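Local structure of DUF1955 domain-containing protein (Sulfolobus tokodaii, 1WY6) at residues K28-I33 with S67-D72; N48-I53 with Q60-I65; Q75-V80 with L98-I103. The protein is of unknown function but folds as an all-helical repeat protein, a class of architecture that often serves to bind other macromolecules. All coordinates share one frame; numbering follows the deposited sequence.

Interaction 1: K28-I33 with S67-D72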
loop_
_atom_site.group_PDB
_atom_site.type_symbol
_atom_site.label_atom_id
_atom_site.label_comp_id
_atom_site.label_asym_id
_atom_site.label_seq_id
_atom_site.Cartn_x
_atom_site.Cartn_y
_atom_site.Cartn_z
ATOM N N LYS A 28 -20.858 5.596 -2.002
ATOM C CA LYS A 28 -22.204 5.768 -1.480
ATOM C C LYS A 28 -22.762 4.384 -1.156
ATOM O O LYS A 28 -23.300 4.158 -0.071
ATOM C CB LYS A 28 -23.074 6.481 -2.523
ATOM C CG LYS A 28 -24.524 6.678 -2.113
ATOM C CD LYS A 28 -25.315 7.351 -3.229
ATOM C CE LYS A 28 -26.797 7.468 -2.875
ATOM N NZ LYS A 28 -27.034 8.385 -1.725
ATOM N N ILE A 29 -22.624 3.463 -2.104
ATOM C CA ILE A 29 -23.080 2.083 -1.930
ATOM C C ILE A 29 -22.377 1.445 -0.723
ATOM O O ILE A 29 -23.018 0.826 0.130
ATOM C CB ILE A 29 -22.755 1.226 -3.170
ATOM C CG1 ILE A 29 -23.369 1.846 -4.426
ATOM C CG2 ILE A 29 -23.312 -0.184 -2.985
ATOM C CD1 ILE A 29 -24.843 1.726 -4.490
ATOM N N VAL A 30 -21.058 1.599 -0.655
ATOM C CA VAL A 30 -20.287 1.032 0.450
ATOM C C VAL A 30 -20.751 1.549 1.812
ATOM O O VAL A 30 -20.844 0.784 2.768
ATOM C CB VAL A 30 -18.771 1.326 0.291
ATOM C CG1 VAL A 30 -18.025 0.918 1.550
ATOM C CG2 VAL A 30 -18.219 0.572 -0.908
ATOM N N LEU A 31 -21.035 2.844 1.904
ATOM C CA LEU A 31 -21.487 3.427 3.158
ATOM C C LEU A 31 -22.873 2.926 3.540
ATOM O O LEU A 31 -23.242 2.962 4.711
ATOM C CB LEU A 31 -21.482 4.955 3.077
ATOM C CG LEU A 31 -20.103 5.604 2.888
ATOM C CD1 LEU A 31 -20.231 7.126 2.893
ATOM C CD2 LEU A 31 -19.173 5.146 4.004
ATOM N N GLU A 32 -23.641 2.471 2.553
ATOM C CA GLU A 32 -24.966 1.932 2.820
ATOM C C GLU A 32 -24.763 0.622 3.575
ATOM O O GLU A 32 -25.332 0.418 4.640
ATOM C CB GLU A 32 -25.728 1.650 1.517
ATOM C CG GLU A 32 -26.004 2.873 0.651
ATOM C CD GLU A 32 -26.791 2.532 -0.610
ATOM O OE1 GLU A 32 -26.823 3.368 -1.541
ATOM O OE2 GLU A 32 -27.384 1.429 -0.670
ATOM N N ILE A 33 -23.936 -0.255 3.007
ATOM C CA ILE A 33 -23.629 -1.555 3.599
ATOM C C ILE A 33 -23.081 -1.377 5.010
ATOM O O ILE A 33 -23.446 -2.111 5.934
ATOM C CB ILE A 33 -22.569 -2.308 2.762
ATOM C CG1 ILE A 33 -23.098 -2.569 1.347
ATOM C CG2 ILE A 33 -22.187 -3.608 3.454
ATOM C CD1 ILE A 33 -24.371 -3.410 1.298
ATOM N N SER A 67 -10.964 3.950 6.453
ATOM C CA SER A 67 -11.236 3.908 7.884
ATOM C C SER A 67 -12.322 2.934 8.332
ATOM O O SER A 67 -12.378 2.584 9.507
ATOM C CB SER A 67 -11.577 5.319 8.388
ATOM O OG SER A 67 -12.768 5.810 7.795
ATOM N N TYR A 68 -13.181 2.497 7.412
ATOM C CA TYR A 68 -14.248 1.553 7.763
ATOM C C TYR A 68 -13.797 0.099 7.788
ATOM O O TYR A 68 -14.566 -0.786 8.178
ATOM C CB TYR A 68 -15.424 1.663 6.791
ATOM C CG TYR A 68 -16.206 2.945 6.912
ATOM C CD1 TYR A 68 -15.821 4.084 6.220
ATOM C CD2 TYR A 68 -17.326 3.020 7.741
ATOM C CE1 TYR A 68 -16.531 5.279 6.345
ATOM C CE2 TYR A 68 -18.045 4.203 7.875
ATOM C CZ TYR A 68 -17.644 5.328 7.175
ATOM O OH TYR A 68 -18.362 6.497 7.289
ATOM N N PHE A 69 -12.557 -0.151 7.375
ATOM C CA PHE A 69 -12.043 -1.517 7.322
ATOM C C PHE A 69 -10.803 -1.726 8.172
ATOM O O PHE A 69 -10.153 -0.772 8.597
ATOM C CB PHE A 69 -11.692 -1.883 5.873
ATOM C CG PHE A 69 -12.821 -1.690 4.896
ATOM C CD1 PHE A 69 -13.642 -2.758 4.537
ATOM C CD2 PHE A 69 -13.057 -0.438 4.318
ATOM C CE1 PHE A 69 -14.679 -2.585 3.620
ATOM C CE2 PHE A 69 -14.090 -0.255 3.399
ATOM C CZ PHE A 69 -14.902 -1.329 3.050
ATOM N N ASP A 70 -10.486 -2.992 8.422
ATOM C CA ASP A 70 -9.279 -3.361 9.156
ATOM C C ASP A 70 -8.325 -3.840 8.068
ATOM O O ASP A 70 -8.383 -4.997 7.666
ATOM C CB ASP A 70 -9.542 -4.508 10.130
ATOM C CG ASP A 70 -10.400 -4.092 11.296
ATOM O OD1 ASP A 70 -10.104 -3.031 11.892
ATOM O OD2 ASP A 70 -11.360 -4.828 11.616
ATOM N N LEU A 71 -7.477 -2.940 7.576
ATOM C CA LEU A 71 -6.530 -3.278 6.521
ATOM C C LEU A 71 -5.543 -4.360 6.938
ATOM O O LEU A 71 -5.058 -5.120 6.098
ATOM C CB LEU A 71 -5.763 -2.031 6.079
ATOM C CG LEU A 71 -6.456 -1.073 5.104
ATOM C CD1 LEU A 71 -5.614 0.170 4.934
ATOM C CD2 LEU A 71 -6.654 -1.743 3.764
ATOM N N ASP A 72 -5.260 -4.436 8.235
ATOM C CA ASP A 72 -4.322 -5.425 8.752
ATOM C C ASP A 72 -4.813 -6.847 8.501
ATOM O O ASP A 72 -4.047 -7.803 8.605
ATOM C CB ASP A 72 -4.079 -5.206 10.253
ATOM C CG ASP A 72 -5.314 -5.471 11.098
ATOM O OD1 ASP A 72 -6.346 -4.793 10.904
ATOM O OD2 ASP A 72 -5.253 -6.366 11.968
#
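L31 and Y68 bury more of each other than any other pair in this contact between helix 23-36 and the loop that leaves helix 55-65. The touching atom is the leucine methyl CD2, which lies over one face of the phenol ring, toward its hydroxyl end; from L31 CD2 it is 3.5 Å to Y68 CZ and 3.6 Å to Y68 OH, a methyl-on-ring meeting of CH-pi character. L31 reaches the ring because CD1 takes the extended course (chi2 -177°) and leaves CD2 as the other branch, turned out to the tyrosine, whose side chain runs at about a right angle to it. In this helical repeat fold the contact sets the loop between helix 55-65 and helix 78-86 against helix 23-36; 33 residues, mostly helical, separate the two segments. V30 supplies the buried half of the contact. Its CG1 approaches the rim of the F69 ring, near the ring plane, with V30 CG1 4.1 Å from F69 CZ. V30 also touches A14 of helix 7-19 and F45 of helix 44-52, and F69 rests on I46 of that second helix. An alanine in place of Y68 would remove the ring and is likely to leave the L31 methyl without its aromatic partner. The loop backbone is held by K39, whose NZ bonds to Y68 O, and by N43, whose OD1 accepts from D70 N.

Interaction 2: N48-I53 with Q60-I65; sequences NLLESI and QVLDKI
Across a helical hairpin, in which helix 44-52 is followed after a short link by the antiparallel helix 55-65, V61 meets L49 and I53, in a pairing of helices that recurs throughout helical repeat folds. All the contacts between these two segments are apolar. Two are tip to tip, and both use V61, whose two methyls are shared between neighbours: V61 CG1 lies 3.7 Å from L49 CD2, while V61 CG2 lies 3.5 Å from I53 CD1. The isoleucine gets there by a fully extended chain, with CG1 anti to the backbone N (chi1 -169°) and CD1 anti in turn. The third contact is of another kind, since the side chains of L50 and L62 pass at about a right angle, L50 CD2 and L62 CD2 being 4.1 Å apart. Helix 7-19 covers the pair through L18 on L49 and L19 on I53, and M58 packs against both L50 and I53. Polar groups turn outward from the buried interface, N48 bonding to K15 and D63 to H93. On the backbone, L49 O accepts from both S52 N, at 3.0 Å, and I53 N, at 2.9 Å.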
loop_
_atom_site.group_PDB
_atom_site.type_symbol
_atom_site.label_atom_id
_atom_site.label_comp_id
_atom_site.label_asym_id
_atom_site.label_seq_id
_atom_site.Cartn_x
_atom_site.Cartn_y
_atom_site.Cartn_z
ATOM N N ASN A 48 -10.276 -7.228 -1.336
ATOM C CA ASN A 48 -10.674 -7.678 -2.658
ATOM C C ASN A 48 -10.509 -6.539 -3.669
ATOM O O ASN A 48 -9.922 -6.733 -4.738
ATOM C CB ASN A 48 -12.128 -8.184 -2.589
ATOM C CG ASN A 48 -12.590 -8.846 -3.873
ATOM O OD1 ASN A 48 -12.963 -8.174 -4.829
ATOM N ND2 ASN A 48 -12.571 -10.176 -3.895
ATOM N N LEU A 49 -11.005 -5.349 -3.335
ATOM C CA LEU A 49 -10.877 -4.210 -4.244
ATOM C C LEU A 49 -9.413 -3.892 -4.546
ATOM O O LEU A 49 -9.026 -3.779 -5.707
ATOM C CB LEU A 49 -11.534 -2.953 -3.658
ATOM C CG LEU A 49 -11.414 -1.692 -4.529
ATOM C CD1 LEU A 49 -12.272 -1.836 -5.780
ATOM C CD2 LEU A 49 -11.846 -0.467 -3.737
ATOM N N LEU A 50 -8.609 -3.754 -3.495
ATOM C CA LEU A 50 -7.194 -3.412 -3.622
ATOM C C LEU A 50 -6.390 -4.350 -4.523
ATOM O O LEU A 50 -5.369 -3.957 -5.088
ATOM C CB LEU A 50 -6.550 -3.337 -2.227
ATOM C CG LEU A 50 -7.149 -2.312 -1.250
ATOM C CD1 LEU A 50 -6.546 -2.485 0.144
ATOM C CD2 LEU A 50 -6.903 -0.909 -1.767
ATOM N N GLU A 51 -6.855 -5.586 -4.666
ATOM C CA GLU A 51 -6.173 -6.564 -5.501
ATOM C C GLU A 51 -6.149 -6.166 -6.981
ATOM O O GLU A 51 -5.201 -6.477 -7.708
ATOM C CB GLU A 51 -6.855 -7.932 -5.349
ATOM C CG GLU A 51 -6.204 -9.051 -6.154
ATOM C CD GLU A 51 -4.867 -9.467 -5.586
ATOM O OE1 GLU A 51 -4.028 -9.995 -6.354
ATOM O OE2 GLU A 51 -4.656 -9.277 -4.368
ATOM N N SER A 52 -7.183 -5.464 -7.433
ATOM C CA SER A 52 -7.248 -5.095 -8.837
ATOM C C SER A 52 -7.549 -3.637 -9.170
ATOM O O SER A 52 -7.452 -3.248 -10.332
ATOM C CB SER A 52 -8.268 -5.990 -9.553
ATOM O OG SER A 52 -9.552 -5.883 -8.955
ATOM N N ILE A 53 -7.903 -2.822 -8.182
ATOM C CA ILE A 53 -8.210 -1.433 -8.500
ATOM C C ILE A 53 -7.022 -0.686 -9.104
ATOM O O ILE A 53 -5.886 -0.781 -8.629
ATOM C CB ILE A 53 -8.736 -0.642 -7.270
ATOM C CG1 ILE A 53 -9.280 0.715 -7.743
ATOM C CG2 ILE A 53 -7.615 -0.427 -6.237
ATOM C CD1 ILE A 53 -10.018 1.494 -6.663
ATOM N N GLN A 60 -7.759 7.464 -3.722
ATOM C CA GLN A 60 -8.979 8.270 -3.589
ATOM C C GLN A 60 -10.009 7.440 -2.822
ATOM O O GLN A 60 -10.753 7.949 -1.982
ATOM C CB GLN A 60 -9.562 8.605 -4.963
ATOM C CG GLN A 60 -8.698 9.495 -5.844
ATOM C CD GLN A 60 -9.233 9.573 -7.270
ATOM O OE1 GLN A 60 -10.436 9.753 -7.491
ATOM N NE2 GLN A 60 -8.337 9.443 -8.243
ATOM N N VAL A 61 -10.057 6.150 -3.142
ATOM C CA VAL A 61 -10.979 5.239 -2.481
ATOM C C VAL A 61 -10.611 5.101 -1.012
ATOM O O VAL A 61 -11.468 5.252 -0.144
ATOM C CB VAL A 61 -10.948 3.840 -3.115
ATOM C CG1 VAL A 61 -11.812 2.893 -2.296
ATOM C CG2 VAL A 61 -11.447 3.909 -4.558
ATOM N N LEU A 62 -9.338 4.821 -0.737
ATOM C CA LEU A 62 -8.866 4.658 0.634
ATOM C C LEU A 62 -9.101 5.898 1.497
ATOM O O LEU A 62 -9.441 5.781 2.674
ATOM C CB LEU A 62 -7.378 4.292 0.652
ATOM C CG LEU A 62 -7.036 2.870 0.209
ATOM C CD1 LEU A 62 -5.529 2.675 0.235
ATOM C CD2 LEU A 62 -7.724 1.872 1.138
ATOM N N ASP A 63 -8.910 7.079 0.913
ATOM C CA ASP A 63 -9.123 8.340 1.623
ATOM C C ASP A 63 -10.581 8.458 2.081
ATOM O O ASP A 63 -10.881 9.042 3.115
ATOM C CB ASP A 63 -8.813 9.524 0.705
ATOM C CG ASP A 63 -7.326 9.795 0.565
ATOM O OD1 ASP A 63 -6.965 10.533 -0.371
ATOM O OD2 ASP A 63 -6.522 9.295 1.379
ATOM N N LYS A 64 -11.494 7.900 1.301
ATOM C CA LYS A 64 -12.905 8.006 1.646
ATOM C C LYS A 64 -13.434 6.896 2.532
ATOM O O LYS A 64 -14.171 7.159 3.482
ATOM C CB LYS A 64 -13.747 8.077 0.376
ATOM C CG LYS A 64 -13.743 9.441 -0.297
ATOM C CD LYS A 64 -14.456 9.384 -1.634
ATOM C CE LYS A 64 -14.852 10.770 -2.112
ATOM N NZ LYS A 64 -13.741 11.744 -1.973
ATOM N N ILE A 65 -13.039 5.661 2.250
ATOM C CA ILE A 65 -13.566 4.541 3.017
ATOM C C ILE A 65 -12.567 3.636 3.733
ATOM O O ILE A 65 -12.960 2.671 4.379
ATOM C CB ILE A 65 -14.453 3.676 2.106
ATOM C CG1 ILE A 65 -13.612 3.059 0.982
ATOM C CG2 ILE A 65 -15.551 4.544 1.492
ATOM C CD1 ILE A 65 -14.408 2.182 0.031
#

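Interaction 3: Q75-V80 with L98-I103; sequences QNLKSV and LDILVI
L77 and L101 bring their CA atoms to 6.9 Å, a close approach at the point where the loop ahead of helix 78-86 passes beside helix 92-103. These are consecutive helices of the helical repeat fold, and L77, just ahead of the first of them, lodges against the side of the second. It is the residue most covered here, and its two ends work on different partners. L77 CD1, the extended branch of the side chain (chi2 -163°), settles against I100 from an oblique direction and meets both its branches, with I100 CG2 at 3.6 Å and I100 CD1 at 3.7 Å from L77 CD1. Nearer the backbone, L77 CB receives the methyl L101 CD2 at 3.9 Å, and the same methyl comes close to the amide of K78. L101 thus packs on the root of the leucine and I100 on its end. K78 meets L101 through this backbone N, and its side chain leads away to a salt bridge from NZ to OE1 of E112 in helix 107-117; K109 and I113 of the same helix also touch the K78 side chain. Behind helix 92-103, L98 and V102 face A134 of helix 125-137. The start of helix 78-86 is tied by one carbonyl: N76 O takes S79 N and also the hydroxyl of S79, the latter in the carbonyl plane, with N76 O 2.8 Å from S79 OG.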
loop_
_atom_site.group_PDB
_atom_site.type_symbol
_atom_site.label_atom_id
_atom_site.label_comp_id
_atom_site.label_asym_id
_atom_site.label_seq_id
_atom_site.Cartn_x
_atom_site.Cartn_y
_atom_site.Cartn_z
ATOM N N GLN A 75 -4.175 -9.616 3.208
ATOM C CA GLN A 75 -2.918 -10.321 2.965
ATOM C C GLN A 75 -2.231 -9.839 1.683
ATOM O O GLN A 75 -1.091 -10.217 1.398
ATOM C CB GLN A 75 -3.183 -11.828 2.854
ATOM C CG GLN A 75 -3.999 -12.392 4.002
ATOM C CD GLN A 75 -3.258 -12.359 5.322
ATOM O OE1 GLN A 75 -3.873 -12.316 6.388
ATOM N NE2 GLN A 75 -1.933 -12.395 5.260
ATOM N N ASN A 76 -2.933 -9.006 0.921
ATOM C CA ASN A 76 -2.424 -8.473 -0.343
ATOM C C ASN A 76 -2.032 -6.997 -0.281
ATOM O O ASN A 76 -2.132 -6.288 -1.287
ATOM C CB ASN A 76 -3.475 -8.659 -1.450
ATOM C CG ASN A 76 -4.815 -7.984 -1.122
ATOM O OD1 ASN A 76 -5.705 -7.905 -1.971
ATOM N ND2 ASN A 76 -4.962 -7.507 0.110
ATOM N N LEU A 77 -1.582 -6.533 0.885
ATOM C CA LEU A 77 -1.205 -5.135 1.021
ATOM C C LEU A 77 -0.003 -4.724 0.179
ATOM O O LEU A 77 0.351 -3.548 0.123
ATOM C CB LEU A 77 -1.001 -4.759 2.493
ATOM C CG LEU A 77 -2.294 -4.801 3.318
ATOM C CD1 LEU A 77 -2.084 -4.024 4.608
ATOM C CD2 LEU A 77 -3.458 -4.188 2.529
ATOM N N LYS A 78 0.610 -5.684 -0.504
ATOM C CA LYS A 78 1.715 -5.344 -1.383
ATOM C C LYS A 78 1.112 -4.518 -2.524
ATOM O O LYS A 78 1.801 -3.727 -3.168
ATOM C CB LYS A 78 2.378 -6.597 -1.953
ATOM C CG LYS A 78 3.567 -6.275 -2.855
ATOM C CD LYS A 78 4.023 -7.485 -3.673
ATOM C CE LYS A 78 5.082 -7.078 -4.684
ATOM N NZ LYS A 78 5.526 -8.215 -5.534
ATOM N N SER A 79 -0.186 -4.708 -2.764
ATOM C CA SER A 79 -0.906 -3.981 -3.814
ATOM C C SER A 79 -0.906 -2.474 -3.536
ATOM O O SER A 79 -0.875 -1.653 -4.457
ATOM C CB SER A 79 -2.364 -4.463 -3.893
ATOM O OG SER A 79 -2.453 -5.869 -4.066
ATOM N N VAL A 80 -0.962 -2.112 -2.262
ATOM C CA VAL A 80 -0.978 -0.703 -1.888
ATOM C C VAL A 80 0.397 -0.073 -2.094
ATOM O O VAL A 80 0.506 1.041 -2.589
ATOM C CB VAL A 80 -1.438 -0.518 -0.418
ATOM C CG1 VAL A 80 -1.287 0.943 0.005
ATOM C CG2 VAL A 80 -2.884 -0.953 -0.290
ATOM N N LEU A 98 3.106 -0.744 4.536
ATOM C CA LEU A 98 4.467 -1.202 4.783
ATOM C C LEU A 98 4.584 -1.720 6.217
ATOM O O LEU A 98 5.094 -2.816 6.440
ATOM C CB LEU A 98 5.466 -0.059 4.572
ATOM C CG LEU A 98 5.875 0.293 3.137
ATOM C CD1 LEU A 98 6.657 1.598 3.128
ATOM C CD2 LEU A 98 6.710 -0.841 2.552
ATOM N N ASP A 99 4.108 -0.930 7.180
ATOM C CA ASP A 99 4.175 -1.317 8.582
ATOM C C ASP A 99 3.442 -2.625 8.811
ATOM O O ASP A 99 3.930 -3.490 9.538
ATOM C CB ASP A 99 3.593 -0.219 9.491
ATOM C CG ASP A 99 4.394 1.081 9.432
ATOM O OD1 ASP A 99 5.581 1.041 9.043
ATOM O OD2 ASP A 99 3.845 2.148 9.782
ATOM N N ILE A 100 2.273 -2.775 8.190
ATOM C CA ILE A 100 1.505 -4.010 8.332
ATOM C C ILE A 100 2.238 -5.186 7.684
ATOM O O ILE A 100 2.230 -6.295 8.219
ATOM C CB ILE A 100 0.096 -3.862 7.722
ATOM C CG1 ILE A 100 -0.732 -2.903 8.587
ATOM C CG2 ILE A 100 -0.584 -5.208 7.641
ATOM C CD1 ILE A 100 -1.998 -2.412 7.922
ATOM N N LEU A 101 2.874 -4.953 6.538
ATOM C CA LEU A 101 3.618 -6.026 5.881
ATOM C C LEU A 101 4.747 -6.507 6.792
ATOM O O LEU A 101 4.980 -7.703 6.913
ATOM C CB LEU A 101 4.196 -5.557 4.543
ATOM C CG LEU A 101 3.191 -5.311 3.413
ATOM C CD1 LEU A 101 3.915 -4.844 2.173
ATOM C CD2 LEU A 101 2.408 -6.584 3.130
ATOM N N VAL A 102 5.439 -5.574 7.443
ATOM C CA VAL A 102 6.524 -5.936 8.353
ATOM C C VAL A 102 5.980 -6.768 9.512
ATOM O O VAL A 102 6.543 -7.805 9.875
ATOM C CB VAL A 102 7.211 -4.683 8.953
ATOM C CG1 VAL A 102 8.330 -5.113 9.894
ATOM C CG2 VAL A 102 7.775 -3.797 7.844
ATOM N N ILE A 103 4.874 -6.299 10.082
ATOM C CA ILE A 103 4.225 -6.936 11.219
ATOM C C ILE A 103 3.646 -8.304 10.878
ATOM O O ILE A 103 3.475 -9.156 11.753
ATOM C CB ILE A 103 3.106 -6.020 11.760
ATOM C CG1 ILE A 103 3.721 -4.723 12.278
ATOM C CG2 ILE A 103 2.335 -6.706 12.861
ATOM C CD1 ILE A 103 2.677 -3.707 12.768
#

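Interaction 2 is wholly buried, joining two successive helices through aliphatic groups, whereas interactions 1 and 3 are partly buried and each set a loop against a helix. Only interaction 1 uses aromatic rings across its contact; interaction 3 is aliphatic like interaction 2, but a lysine salt-bridged to a carboxylate of helix 107-117 borders it. The three touch one another: V30 of interaction 1 packs on I65 of interaction 2, L71 meets L50 there and L77 in interaction 3, and L50 also rests on V80. Interaction 3 lies nearest the centre of the chain and interaction 1 farthest. Disulfides C47-C74 and C55-C83 tie the helices of interaction 2 to the loop and helix that carry L77 and V80.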